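Local coordinates for diaminobutyrate-pyruvate transaminase and L-2,4-diaminobutyrate decarboxylase (Vibrio parahaemolyticus, PDB 2QMA), which probably decarboxylates L-2,4-diaminobutyrate with pyridoxal phosphate, this chain being the C-terminal decarboxylase domain of a longer protein that also carries a transaminase domain, at residues L112-A117 with M384-P389; A120-L125 with T372-A377; Y140-V145 with G161-G166; K152-E157 with S305-L310; V321-L326 with I331-L336. One frame throughout, in Å; residues are numbered along the deposited sequence.

Overall arrangement
Contact 5 is the hub: its hairpin carries Lys325, the predicted pyridoxal-phosphate lysine (no cofactor is attached here), and its centre lies only about 6 Å from that of the chain. Contact 3, centred about 10 Å away, continues the same sheet, since strands 160-164 and 334-338 are neighbours. Contact 2 joins both, through the salt bridge from Lys373 to Glu142 and through Asp376, which meets Ser332. Contact 1 shares helix 113-125 with contact 2, and its Leu112 side chain is about 12 Å from that of Lys325. Contact 4 is the surface member, about 29 Å from contact 2 between centres, yet Tyr153 touches Val321 of contact 5.

Contact 1: residues L112-A117 with M384-P389; sequences LMPAVA and MQNVGP
Pro114 presses its ring against the side chains of Asn386 and Val387, and this corner is the tight part of the contact. The ring carbon Pro114 CG lies 3.4 Å from Asn386 OD1, with the two side chains crossing at about a right angle. With CG anti to the backbone N (chi1 172°), Asn386 carries its amide across to the proline. The amide ND2 donates to Ala78 O of the second subunit, a bond that helps decide which end of the amide faces the ring. Val387 uses one branch twice: its CG2 is 3.9 Å from Pro114 CG and 3.9 Å from Leu112 CD1. Proline suits the first turn of a helix, where a backbone N-H would find no acceptor within the helix itself. Beyond Pro114 the two segments part quickly, for Ala115, Val116 and Ala117 make no contact with 384-389. Those residues are nonetheless buried, with Ala115 against Gln329 and Val116 against Pro111. Leu80 of the second subunit packs on Met113 and Asn386. Gly388, with positive phi (78°), lets the chain leave helix 377-386 and enter helix 389-411. Leu392 of that helix lies against both Leu112 and Val387, so helices 113-125, 377-386 and 389-411 converge here.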
# COMPACT_ATOMS: atom_id res chain seq x y z
N LEU A 112 -0.90 0.23 -18.14
CA LEU A 112 -2.00 0.27 -19.04
C LEU A 112 -2.73 1.59 -18.89
O LEU A 112 -2.96 2.08 -17.79
CB LEU A 112 -2.97 -0.88 -18.75
CG LEU A 112 -3.03 -2.10 -19.71
CD1 LEU A 112 -4.33 -2.86 -19.46
CD2 LEU A 112 -2.83 -1.79 -21.21
N MSE A 113 -3.14 2.14 -20.01
CA MSE A 113 -3.84 3.41 -20.01
C MSE A 113 -5.05 3.46 -19.07
O MSE A 113 -5.24 4.45 -18.37
CB MSE A 113 -4.27 3.78 -21.43
CG MSE A 113 -4.60 5.26 -21.58
SE MSE A 113 -2.97 6.29 -21.49
CE MSE A 113 -2.28 5.84 -23.28
N PRO A 114 -5.90 2.41 -19.08
CA PRO A 114 -7.02 2.38 -18.15
C PRO A 114 -6.65 2.42 -16.67
O PRO A 114 -7.40 3.01 -15.89
CB PRO A 114 -7.74 1.06 -18.49
CG PRO A 114 -6.82 0.29 -19.32
CD PRO A 114 -5.97 1.28 -20.03
N ALA A 115 -5.53 1.81 -16.30
CA ALA A 115 -4.99 1.96 -14.93
C ALA A 115 -4.53 3.41 -14.66
O ALA A 115 -4.83 3.94 -13.60
CB ALA A 115 -3.90 0.99 -14.68
N VAL A 116 -3.85 4.05 -15.61
CA VAL A 116 -3.43 5.45 -15.43
C VAL A 116 -4.65 6.40 -15.29
O VAL A 116 -4.67 7.26 -14.40
CB VAL A 116 -2.42 5.87 -16.51
CG1 VAL A 116 -1.97 7.36 -16.34
CG2 VAL A 116 -1.21 4.97 -16.47
N ALA A 117 -5.67 6.25 -16.13
CA ALA A 117 -6.89 7.07 -16.03
C ALA A 117 -7.52 6.79 -14.66
O ALA A 117 -7.91 7.73 -13.98
CB ALA A 117 -7.89 6.73 -17.13
N MSE A 384 -10.87 -4.02 -17.21
CA MSE A 384 -11.67 -5.14 -17.78
C MSE A 384 -12.87 -4.69 -18.63
O MSE A 384 -13.38 -5.47 -19.47
CB MSE A 384 -12.10 -6.12 -16.69
CG MSE A 384 -10.89 -6.82 -16.01
SE MSE A 384 -9.56 -7.55 -17.22
CE MSE A 384 -8.37 -6.09 -17.34
N GLN A 385 -13.35 -3.48 -18.39
CA GLN A 385 -14.39 -2.88 -19.23
C GLN A 385 -13.87 -2.39 -20.58
O GLN A 385 -14.63 -2.39 -21.57
CB GLN A 385 -15.08 -1.73 -18.52
CG GLN A 385 -15.98 -2.14 -17.37
CD GLN A 385 -16.54 -0.90 -16.73
OE1 GLN A 385 -17.39 -0.23 -17.31
NE2 GLN A 385 -16.00 -0.53 -15.56
N ASN A 386 -12.60 -1.98 -20.58
CA ASN A 386 -11.95 -1.27 -21.67
C ASN A 386 -11.13 -2.23 -22.57
O ASN A 386 -11.54 -2.58 -23.68
CB ASN A 386 -11.09 -0.14 -21.07
CG ASN A 386 -10.19 0.56 -22.09
OD1 ASN A 386 -9.02 0.87 -21.80
ND2 ASN A 386 -10.73 0.84 -23.29
N VAL A 387 -9.99 -2.66 -22.06
CA VAL A 387 -9.16 -3.70 -22.70
C VAL A 387 -9.86 -5.08 -22.69
O VAL A 387 -9.97 -5.73 -23.74
CB VAL A 387 -7.76 -3.74 -22.03
CG1 VAL A 387 -6.87 -4.84 -22.61
CG2 VAL A 387 -7.09 -2.34 -22.13
N GLY A 388 -10.33 -5.50 -21.51
CA GLY A 388 -10.99 -6.79 -21.35
C GLY A 388 -10.07 -8.00 -21.28
O GLY A 388 -8.93 -7.95 -21.74
N PRO A 389 -10.57 -9.11 -20.71
CA PRO A 389 -9.71 -10.26 -20.37
C PRO A 389 -9.16 -10.97 -21.61
O PRO A 389 -8.01 -11.43 -21.59
CB PRO A 389 -10.64 -11.18 -19.59
CG PRO A 389 -12.01 -10.64 -19.69
CD PRO A 389 -11.98 -9.32 -20.35

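Contact 2: residues A120-L125 with T372-A377; sequences AMIAAL and TKRFDA
Ile122 of helix 113-125 meets Arg374 and Phe375 in the irregular chain before helix 377-386, where Phe375 is the centre of an inverse gamma turn. This buried corner lies at the dimer interface of the decarboxylase domain. Along the second segment, Lys373 comes first and sends its amine to Glu142 of helix 136-152, not to helix 113-125. Arg374 follows, with CG between the backbone N and the carbonyl carbon (chi1 89°) and a bend at chi3. Its guanidinium offers one face to Ile122, whose CG2 sits 3.7 Å above the plane, toward the rim. A flat cation with apolar faces suits this place, since its edge remains available for acids. In that plane Arg374 NH2 gives a hydrogen bond of 3.0 Å to Asp376 OD1, at 156°, as part of a salt bridge. Glu119 and, through NH1, Glu119 of the second subunit add further charge partners that probably balance the buried cation. Phe375 turns its ring toward Ala138 and Val141 of helix 136-152, and only its CB comes near Ile122 CG2, at 4.1 Å. The turn is closed by a weak bond from Asp376 N to Arg374 O, 2.9 Å long. Asp376 is itself steadied by Ser332 and Lys379. Back at the turn's centre, Phe375 O faces the isoleucine tip, 3.2 Å from Ile122 CD1.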
# COMPACT_ATOMS: atom_id res chain seq x y z
N ALA A 120 -6.20 8.77 -11.70
CA ALA A 120 -6.70 10.16 -11.67
C ALA A 120 -7.99 10.29 -10.86
O ALA A 120 -8.13 11.21 -10.04
CB ALA A 120 -6.86 10.75 -13.11
N MSE A 121 -8.90 9.34 -11.07
CA MSE A 121 -10.15 9.29 -10.32
C MSE A 121 -9.94 8.84 -8.87
O MSE A 121 -10.54 9.40 -7.96
CB MSE A 121 -11.18 8.41 -11.04
CG MSE A 121 -11.53 8.95 -12.42
SE MSE A 121 -12.63 7.73 -13.47
CE MSE A 121 -14.27 7.92 -12.43
N ILE A 122 -9.07 7.85 -8.65
CA ILE A 122 -8.77 7.42 -7.29
C ILE A 122 -8.26 8.63 -6.49
O ILE A 122 -8.69 8.88 -5.37
CB ILE A 122 -7.66 6.27 -7.26
CG1 ILE A 122 -8.17 5.00 -8.01
CG2 ILE A 122 -7.25 5.93 -5.82
CD1 ILE A 122 -7.13 3.94 -8.38
N ALA A 123 -7.32 9.36 -7.06
CA ALA A 123 -6.64 10.46 -6.35
C ALA A 123 -7.64 11.60 -6.00
O ALA A 123 -7.60 12.19 -4.92
CB ALA A 123 -5.48 10.97 -7.23
N ALA A 124 -8.57 11.85 -6.91
CA ALA A 124 -9.52 12.95 -6.78
C ALA A 124 -10.61 12.61 -5.77
O ALA A 124 -11.04 13.46 -5.01
CB ALA A 124 -10.12 13.32 -8.13
N LEU A 125 -11.01 11.35 -5.75
CA LEU A 125 -12.02 10.91 -4.77
C LEU A 125 -11.42 10.62 -3.40
O LEU A 125 -12.10 10.77 -2.38
CB LEU A 125 -12.75 9.67 -5.27
CG LEU A 125 -13.63 9.88 -6.53
CD1 LEU A 125 -14.14 8.50 -7.07
CD2 LEU A 125 -14.76 10.90 -6.28
N THR A 372 -6.83 2.28 6.64
CA THR A 372 -6.73 3.20 5.52
C THR A 372 -6.14 2.49 4.30
O THR A 372 -4.94 2.21 4.22
CB THR A 372 -5.92 4.45 5.95
OG1 THR A 372 -4.74 4.06 6.67
CG2 THR A 372 -6.74 5.26 6.90
N LYS A 373 -6.99 2.11 3.35
CA LYS A 373 -6.44 1.54 2.12
C LYS A 373 -7.08 2.18 0.88
O LYS A 373 -8.21 2.68 0.93
CB LYS A 373 -6.22 0.02 2.12
CG LYS A 373 -7.36 -0.94 1.65
CD LYS A 373 -6.79 -2.22 1.11
CE LYS A 373 -7.65 -2.79 -0.08
NZ LYS A 373 -8.94 -3.44 0.32
N ARG A 374 -6.28 2.23 -0.18
CA ARG A 374 -6.67 2.99 -1.36
C ARG A 374 -7.48 2.14 -2.34
O ARG A 374 -7.50 0.90 -2.29
CB ARG A 374 -5.49 3.76 -2.02
CG ARG A 374 -4.72 3.05 -3.03
CD ARG A 374 -3.34 3.63 -3.34
NE ARG A 374 -3.35 4.97 -3.94
CZ ARG A 374 -3.50 5.23 -5.25
NH1 ARG A 374 -3.48 6.50 -5.69
NH2 ARG A 374 -3.66 4.24 -6.12
N PHE A 375 -8.21 2.85 -3.19
CA PHE A 375 -9.18 2.27 -4.11
C PHE A 375 -8.47 1.70 -5.37
O PHE A 375 -8.81 2.03 -6.51
CB PHE A 375 -10.22 3.39 -4.43
CG PHE A 375 -11.41 2.95 -5.29
CD1 PHE A 375 -11.71 1.60 -5.52
CD2 PHE A 375 -12.26 3.92 -5.83
CE1 PHE A 375 -12.81 1.22 -6.31
CE2 PHE A 375 -13.37 3.55 -6.62
CZ PHE A 375 -13.64 2.19 -6.85
N ASP A 376 -7.49 0.83 -5.16
CA ASP A 376 -6.79 0.23 -6.30
C ASP A 376 -7.68 -0.65 -7.25
O ASP A 376 -7.35 -0.86 -8.44
CB ASP A 376 -5.58 -0.59 -5.81
CG ASP A 376 -4.49 0.27 -5.22
OD1 ASP A 376 -4.21 1.31 -5.83
OD2 ASP A 376 -3.94 -0.08 -4.13
N ALA A 377 -8.76 -1.18 -6.72
CA ALA A 377 -9.60 -2.13 -7.47
C ALA A 377 -10.23 -1.40 -8.66
O ALA A 377 -10.67 -2.05 -9.62
CB ALA A 377 -10.66 -2.71 -6.57

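Contact 3: residues Y140-V145 with G161-G166; sequences YVEQKV and GIFTSG. With EDO (1,2-ethanediol), chain C.
Helix 136-152 packs across the edge strand 160-164 through Glu142 and Val145, which both meet Phe163. The helix and strand segments run at 114° to one another. Glu142 is extended, with CG anti to the backbone N (chi1 -175°), and slides past the phenylalanine in the opposite sense. Its OE2 accepts from Phe163 N at 3.2 Å in an almost straight bond (172°), the N-H arriving from above the carboxylate plane. Glu142 OE1 holds Lys373 in a salt bridge, so both carboxylate oxygens are gripped. Strand 160-164 ends the seven-stranded mixed sheet of the large domain in fold type I pyridoxal-phosphate enzymes. Within it, Ile162 and Thr164 pair with strand 334-338, while Glu142 satisfies the amide of Phe163. The apolar stem of Glu142 also packs, its CG 3.7 Å from Phe163 CD1. At the ring edge, near its plane, Val145 CG1 lies 3.5 Å from Phe163 CZ; a short branched residue fits close beside the ring. A water links the helix to the strand, 3.0 Å from Gln143 OE1 and 2.7 Å from Gly161 O. After the strand, Gly166 N bonds to Thr164 OG1 (3.2 Å) in an ST turn, leading into helix 167-187. Lys144 NZ, which also bonds to Asn69 O of the second subunit, lies 2.7 Å from O2 of a 1,2-ethanediol, probably from the crystallisation liquor.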
# COMPACT_ATOMS: atom_id res chain seq x y z
N TYR A 140 -18.29 -1.55 -3.23
CA TYR A 140 -18.98 -2.49 -4.10
C TYR A 140 -18.15 -2.79 -5.35
O TYR A 140 -18.16 -3.92 -5.82
CB TYR A 140 -20.34 -1.94 -4.48
CG TYR A 140 -21.30 -1.75 -3.34
CD1 TYR A 140 -21.54 -2.77 -2.41
CD2 TYR A 140 -22.02 -0.56 -3.22
CE1 TYR A 140 -22.46 -2.57 -1.38
CE2 TYR A 140 -22.95 -0.38 -2.20
CZ TYR A 140 -23.15 -1.36 -1.29
OH TYR A 140 -24.07 -1.15 -0.29
N VAL A 141 -17.43 -1.78 -5.87
CA VAL A 141 -16.50 -1.98 -7.00
C VAL A 141 -15.47 -3.05 -6.64
O VAL A 141 -15.30 -4.00 -7.38
CB VAL A 141 -15.81 -0.68 -7.45
CG1 VAL A 141 -14.63 -0.94 -8.43
CG2 VAL A 141 -16.88 0.31 -8.10
N GLU A 142 -14.78 -2.86 -5.50
CA GLU A 142 -13.82 -3.86 -5.01
C GLU A 142 -14.46 -5.27 -4.91
O GLU A 142 -13.88 -6.26 -5.41
CB GLU A 142 -13.18 -3.47 -3.67
CG GLU A 142 -12.10 -4.50 -3.32
CD GLU A 142 -11.17 -4.15 -2.19
OE1 GLU A 142 -10.66 -3.01 -2.12
OE2 GLU A 142 -10.90 -5.10 -1.41
N GLN A 143 -15.63 -5.39 -4.26
CA GLN A 143 -16.24 -6.71 -4.13
C GLN A 143 -16.59 -7.34 -5.50
O GLN A 143 -16.41 -8.54 -5.71
CB GLN A 143 -17.47 -6.69 -3.22
CG GLN A 143 -17.94 -8.12 -2.86
CD GLN A 143 -16.94 -8.89 -1.97
OE1 GLN A 143 -16.54 -8.42 -0.91
NE2 GLN A 143 -16.55 -10.09 -2.40
N LYS A 144 -17.09 -6.53 -6.41
CA LYS A 144 -17.42 -6.94 -7.79
C LYS A 144 -16.17 -7.56 -8.47
O LYS A 144 -16.26 -8.63 -9.08
CB LYS A 144 -17.92 -5.71 -8.58
CG LYS A 144 -18.05 -5.86 -10.10
CD LYS A 144 -18.92 -7.04 -10.56
CE LYS A 144 -19.28 -6.87 -12.04
NZ LYS A 144 -19.96 -8.09 -12.65
N VAL A 145 -15.05 -6.83 -8.40
CA VAL A 145 -13.79 -7.25 -9.04
C VAL A 145 -13.31 -8.54 -8.36
O VAL A 145 -12.85 -9.49 -9.03
CB VAL A 145 -12.70 -6.15 -8.95
CG1 VAL A 145 -11.31 -6.70 -9.32
CG2 VAL A 145 -13.04 -4.92 -9.77
N GLY A 161 -12.05 -12.69 -1.45
CA GLY A 161 -10.74 -12.14 -1.58
C GLY A 161 -10.74 -10.72 -1.05
O GLY A 161 -11.80 -10.20 -0.66
N ILE A 162 -9.57 -10.10 -1.02
CA ILE A 162 -9.46 -8.68 -0.74
C ILE A 162 -8.24 -8.15 -1.43
O ILE A 162 -7.22 -8.85 -1.56
CB ILE A 162 -9.14 -8.31 0.71
CG1 ILE A 162 -8.88 -9.52 1.57
CG2 ILE A 162 -9.97 -7.02 1.22
CD1 ILE A 162 -7.46 -9.92 1.31
N PHE A 163 -8.28 -6.87 -1.76
CA PHE A 163 -7.15 -6.26 -2.42
C PHE A 163 -6.10 -5.92 -1.39
O PHE A 163 -6.43 -5.55 -0.27
CB PHE A 163 -7.59 -5.01 -3.19
CG PHE A 163 -7.96 -5.28 -4.61
CD1 PHE A 163 -9.12 -6.02 -4.91
CD2 PHE A 163 -7.13 -4.83 -5.65
CE1 PHE A 163 -9.47 -6.26 -6.26
CE2 PHE A 163 -7.48 -5.04 -7.01
CZ PHE A 163 -8.64 -5.77 -7.31
N THR A 164 -4.85 -6.08 -1.78
CA THR A 164 -3.70 -5.86 -0.90
C THR A 164 -2.72 -4.90 -1.63
O THR A 164 -2.92 -4.54 -2.80
CB THR A 164 -2.94 -7.18 -0.64
OG1 THR A 164 -2.36 -7.62 -1.87
CG2 THR A 164 -3.86 -8.26 -0.05
N SER A 165 -1.65 -4.51 -0.96
CA SER A 165 -0.59 -3.71 -1.60
C SER A 165 0.26 -4.46 -2.66
O SER A 165 1.03 -3.82 -3.39
CB SER A 165 0.32 -3.15 -0.55
OG SER A 165 1.01 -4.22 0.05
N GLY A 166 0.15 -5.77 -2.74
CA GLY A 166 0.82 -6.50 -3.80
C GLY A 166 1.29 -7.85 -3.30
O GLY A 166 0.88 -8.27 -2.22
C1 EDO C . -20.13 -11.15 -10.59
O1 EDO C . -20.69 -9.82 -10.42
C2 EDO C . -18.69 -11.15 -11.09
O2 EDO C . -18.56 -10.42 -12.31
O HOH W 1 -14.03 -9.31 0.49

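Contact 4: residues K152-E157 with S305-L310; sequences KYDLSE and SHKSRL
Lys307 and Asp154 form the salt bridge on which this surface contact rests, and they are the two residues it buries most. At 2.7 Å, Lys307 NZ donates to the syn lone pair of Asp154 OD2. The lysine reaches so far because its chain is extended, with CG anti to the backbone N (chi1 -172°). A long flexible residue suits this gap, since the two backbones themselves stay well apart. Asp154, the first residue to leave helical angles after helix 136-152, has positive phi (62°) in a Schellman motif, a conformation that aspartate tolerates better than most residues. The third participant is the carbonyl of Lys152, reached through a water. That water accepts from Lys307 NZ at 2.8 Å and donates to Lys152 O over 2.5 Å, a short distance whose exact value is doubtful. The ammonium thus meets a carboxylate and, probably through the water, a carbonyl of the helix's last turn. The side chain of Lys152 instead makes a salt bridge with Asp74 of the second subunit. The contact ties the turn between helix 136-152 and strand 160-164 to the loop between strands 290-295 and 318-322, with Tyr153 packed on Leu337 and Val321 of the sheet.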
# COMPACT_ATOMS: atom_id res chain seq x y z
N LYS A 152 -12.77 -16.37 -12.38
CA LYS A 152 -11.73 -16.56 -13.36
C LYS A 152 -10.80 -17.69 -12.93
O LYS A 152 -10.33 -18.46 -13.78
CB LYS A 152 -10.96 -15.26 -13.62
CG LYS A 152 -11.75 -14.22 -14.42
CD LYS A 152 -12.20 -14.83 -15.78
CE LYS A 152 -13.00 -13.87 -16.61
NZ LYS A 152 -13.48 -14.49 -17.89
N TYR A 153 -10.59 -17.82 -11.62
CA TYR A 153 -9.71 -18.88 -11.07
C TYR A 153 -10.50 -20.15 -10.73
O TYR A 153 -9.93 -21.10 -10.16
CB TYR A 153 -8.88 -18.36 -9.86
CG TYR A 153 -7.77 -17.42 -10.30
CD1 TYR A 153 -6.57 -17.91 -10.79
CD2 TYR A 153 -7.94 -16.03 -10.26
CE1 TYR A 153 -5.58 -17.04 -11.24
CE2 TYR A 153 -6.95 -15.16 -10.71
CZ TYR A 153 -5.78 -15.67 -11.20
OH TYR A 153 -4.79 -14.80 -11.65
N ASP A 154 -11.80 -20.15 -11.03
CA ASP A 154 -12.66 -21.36 -10.87
C ASP A 154 -12.76 -21.84 -9.41
O ASP A 154 -12.83 -23.03 -9.14
CB ASP A 154 -12.17 -22.49 -11.80
CG ASP A 154 -12.31 -22.14 -13.26
OD1 ASP A 154 -13.42 -21.72 -13.65
OD2 ASP A 154 -11.32 -22.26 -14.03
N LEU A 155 -12.78 -20.89 -8.46
CA LEU A 155 -12.83 -21.22 -7.05
C LEU A 155 -14.24 -21.61 -6.62
O LEU A 155 -15.20 -21.36 -7.37
CB LEU A 155 -12.32 -20.02 -6.21
CG LEU A 155 -10.93 -19.45 -6.56
CD1 LEU A 155 -10.61 -18.24 -5.67
CD2 LEU A 155 -9.81 -20.48 -6.43
N SER A 156 -14.36 -22.25 -5.45
CA SER A 156 -15.66 -22.75 -4.90
C SER A 156 -16.69 -21.68 -4.60
O SER A 156 -16.40 -20.46 -4.62
CB SER A 156 -15.45 -23.61 -3.61
OG SER A 156 -15.13 -22.85 -2.40
N GLU A 157 -17.91 -22.14 -4.27
CA GLU A 157 -18.99 -21.24 -3.90
C GLU A 157 -18.63 -20.37 -2.69
O GLU A 157 -19.11 -19.25 -2.55
CB GLU A 157 -20.28 -22.02 -3.65
CG GLU A 157 -20.85 -22.61 -4.94
CD GLU A 157 -22.31 -23.00 -4.83
OE1 GLU A 157 -22.88 -22.89 -3.71
OE2 GLU A 157 -22.89 -23.40 -5.86
N SER A 305 -4.39 -18.56 -23.47
CA SER A 305 -4.51 -19.91 -24.06
C SER A 305 -3.72 -20.95 -23.28
O SER A 305 -3.79 -22.15 -23.59
CB SER A 305 -3.97 -19.92 -25.51
OG SER A 305 -4.88 -19.21 -26.31
N HIS A 306 -2.99 -20.48 -22.27
CA HIS A 306 -2.07 -21.34 -21.50
C HIS A 306 -2.57 -21.54 -20.07
O HIS A 306 -1.81 -21.98 -19.19
CB HIS A 306 -0.68 -20.74 -21.51
CG HIS A 306 -0.12 -20.56 -22.88
ND1 HIS A 306 0.62 -21.54 -23.51
CD2 HIS A 306 -0.23 -19.53 -23.75
CE1 HIS A 306 0.97 -21.10 -24.71
NE2 HIS A 306 0.46 -19.90 -24.89
N LYS A 307 -3.84 -21.19 -19.86
CA LYS A 307 -4.52 -21.43 -18.59
C LYS A 307 -4.25 -22.83 -18.01
O LYS A 307 -4.06 -22.98 -16.78
CB LYS A 307 -6.03 -21.19 -18.76
CG LYS A 307 -6.84 -21.21 -17.46
CD LYS A 307 -8.36 -21.31 -17.70
CE LYS A 307 -9.06 -21.62 -16.37
NZ LYS A 307 -10.53 -21.44 -16.48
N SER A 308 -4.23 -23.84 -18.88
CA SER A 308 -3.92 -25.23 -18.46
C SER A 308 -2.66 -25.41 -17.62
O SER A 308 -2.58 -26.30 -16.80
CB SER A 308 -3.86 -26.15 -19.68
OG SER A 308 -2.81 -25.74 -20.56
N ARG A 309 -1.66 -24.56 -17.82
CA ARG A 309 -0.43 -24.65 -17.02
C ARG A 309 -0.60 -24.39 -15.52
O ARG A 309 0.20 -24.85 -14.72
CB ARG A 309 0.65 -23.77 -17.61
CG ARG A 309 0.98 -24.22 -19.04
CD ARG A 309 2.14 -23.49 -19.62
NE ARG A 309 3.29 -23.54 -18.72
CZ ARG A 309 4.41 -22.86 -18.93
NH1 ARG A 309 4.52 -22.10 -20.03
NH2 ARG A 309 5.41 -22.92 -18.05
N LEU A 310 -1.67 -23.69 -15.17
CA LEU A 310 -2.03 -23.36 -13.79
C LEU A 310 -2.97 -24.42 -13.20
O LEU A 310 -3.44 -24.26 -12.10
CB LEU A 310 -2.71 -21.96 -13.75
CG LEU A 310 -1.97 -20.74 -14.28
CD1 LEU A 310 -2.83 -19.48 -14.14
CD2 LEU A 310 -0.68 -20.57 -13.43
O HOH W 2 -11.13 -18.73 -16.18

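Contact 5: residues V321-L326 with I331-L336; sequences VDFHKL and ISCGAL
Val321 and Ala335 make an antiparallel hydrogen-bonded pair at the end of a beta hairpin. Val321 N reaches Ala335 O at 3.1 Å, and Ala335 N returns to Val321 O at 2.9 Å, in the carbonyl plane. Cys333 O receives weak bonds from the backbone N atoms of Phe323 and His324. Beside these, Cys333 SG packs 3.6 Å from Phe323 CB and lies obliquely to the ring. His324 has CG between its backbone N and carbonyl carbon (chi1 57°), which turns the imidazole toward residues 331-333. Ile331 CG1 lies over one face of the His324 ring, 4.2 Å from its centroid, a CH-pi contact. Gly334 suits its place facing Asp322, because a side chain there would crowd the carboxylate; its bare CA is 3.8 Å from Asp322 OD1. Outward from this shell, a type I turn from Asp322 to Lys325 brings Lys325 NZ back to Asp322 OD2 as a salt bridge of 2.9 Å. Lys325 is the predicted pyridoxal-phosphate lysine, following a histidine as in related decarboxylases. Asp376 holds Ser332 OG, and Phe163 meets the Phe323 ring. Strand 334-338 lies between 318-322 and 160-164 in the sheet; helix 167-187 packs on Leu336, while helix 377-386 covers Phe323 and Cys333 at the loop end.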
# COMPACT_ATOMS: atom_id res chain seq x y z
N VAL A 321 -2.32 -12.73 -6.38
CA VAL A 321 -2.44 -12.24 -7.75
C VAL A 321 -1.87 -10.81 -7.73
O VAL A 321 -2.29 -9.99 -6.91
CB VAL A 321 -3.94 -12.18 -8.23
CG1 VAL A 321 -4.00 -11.74 -9.70
CG2 VAL A 321 -4.68 -13.49 -8.00
N ASP A 322 -0.86 -10.54 -8.55
CA ASP A 322 -0.30 -9.18 -8.66
C ASP A 322 -0.68 -8.56 -9.97
O ASP A 322 -0.10 -8.93 -10.99
CB ASP A 322 1.22 -9.21 -8.57
CG ASP A 322 1.72 -8.58 -7.33
OD1 ASP A 322 0.85 -8.19 -6.51
OD2 ASP A 322 2.96 -8.48 -7.15
N PHE A 323 -1.63 -7.62 -9.95
CA PHE A 323 -2.06 -6.94 -11.17
C PHE A 323 -1.02 -5.96 -11.69
O PHE A 323 -1.01 -5.64 -12.88
CB PHE A 323 -3.37 -6.22 -10.93
CG PHE A 323 -4.47 -7.12 -10.44
CD1 PHE A 323 -5.09 -8.00 -11.32
CD2 PHE A 323 -4.85 -7.10 -9.10
CE1 PHE A 323 -6.09 -8.84 -10.87
CE2 PHE A 323 -5.84 -7.93 -8.63
CZ PHE A 323 -6.48 -8.80 -9.51
N HIS A 324 -0.14 -5.48 -10.81
CA HIS A 324 0.86 -4.54 -11.23
C HIS A 324 2.07 -5.23 -11.80
O HIS A 324 3.10 -4.62 -11.98
CB HIS A 324 1.22 -3.52 -10.13
CG HIS A 324 1.68 -4.12 -8.84
ND1 HIS A 324 2.84 -4.86 -8.73
CD2 HIS A 324 1.17 -4.04 -7.59
CE1 HIS A 324 3.02 -5.22 -7.47
NE2 HIS A 324 2.01 -4.74 -6.76
N LYS A 325 1.94 -6.53 -12.06
CA LYS A 325 2.93 -7.21 -12.88
C LYS A 325 2.33 -7.41 -14.30
O LYS A 325 2.20 -6.44 -15.08
CB LYS A 325 3.43 -8.51 -12.20
CG LYS A 325 4.36 -8.24 -11.00
CD LYS A 325 4.68 -9.51 -10.23
CE LYS A 325 5.86 -9.36 -9.30
NZ LYS A 325 5.70 -8.59 -8.04
N LEU A 326 1.94 -8.63 -14.64
CA LEU A 326 1.59 -8.93 -16.01
C LEU A 326 0.19 -8.45 -16.40
O LEU A 326 -0.17 -8.46 -17.59
CB LEU A 326 1.72 -10.44 -16.21
CG LEU A 326 2.02 -11.12 -17.53
CD1 LEU A 326 3.09 -10.45 -18.39
CD2 LEU A 326 2.30 -12.64 -17.25
N ILE A 331 1.38 0.28 -9.83
CA ILE A 331 1.61 -0.04 -8.41
C ILE A 331 0.80 0.89 -7.50
O ILE A 331 0.76 2.08 -7.79
CB ILE A 331 3.12 0.05 -8.07
CG1 ILE A 331 3.91 -0.96 -8.91
CG2 ILE A 331 3.37 -0.12 -6.54
CD1 ILE A 331 5.32 -0.44 -9.24
N SER A 332 0.12 0.43 -6.44
CA SER A 332 -0.11 -0.98 -6.04
C SER A 332 -1.40 -1.51 -6.61
O SER A 332 -2.39 -0.77 -6.82
CB SER A 332 -0.24 -1.05 -4.51
OG SER A 332 -1.06 0.04 -4.06
N CYS A 333 -1.44 -2.82 -6.85
CA CYS A 333 -2.68 -3.43 -7.29
C CYS A 333 -2.42 -4.93 -7.16
O CYS A 333 -1.80 -5.52 -8.04
CB CYS A 333 -3.01 -3.04 -8.73
SG CYS A 333 -4.72 -3.35 -9.24
N GLY A 334 -2.84 -5.51 -6.04
CA GLY A 334 -2.73 -6.98 -5.88
C GLY A 334 -3.93 -7.47 -5.09
O GLY A 334 -4.68 -6.68 -4.55
N ALA A 335 -4.13 -8.78 -5.01
CA ALA A 335 -5.23 -9.30 -4.14
C ALA A 335 -4.81 -10.65 -3.61
O ALA A 335 -3.92 -11.29 -4.17
CB ALA A 335 -6.50 -9.48 -4.92
N LEU A 336 -5.49 -11.06 -2.58
CA LEU A 336 -5.36 -12.39 -2.07
C LEU A 336 -6.72 -13.03 -2.14
O LEU A 336 -7.69 -12.51 -1.55
CB LEU A 336 -4.93 -12.35 -0.63
CG LEU A 336 -4.75 -13.79 -0.07
CD1 LEU A 336 -3.37 -14.38 -0.52
CD2 LEU A 336 -4.95 -13.79 1.41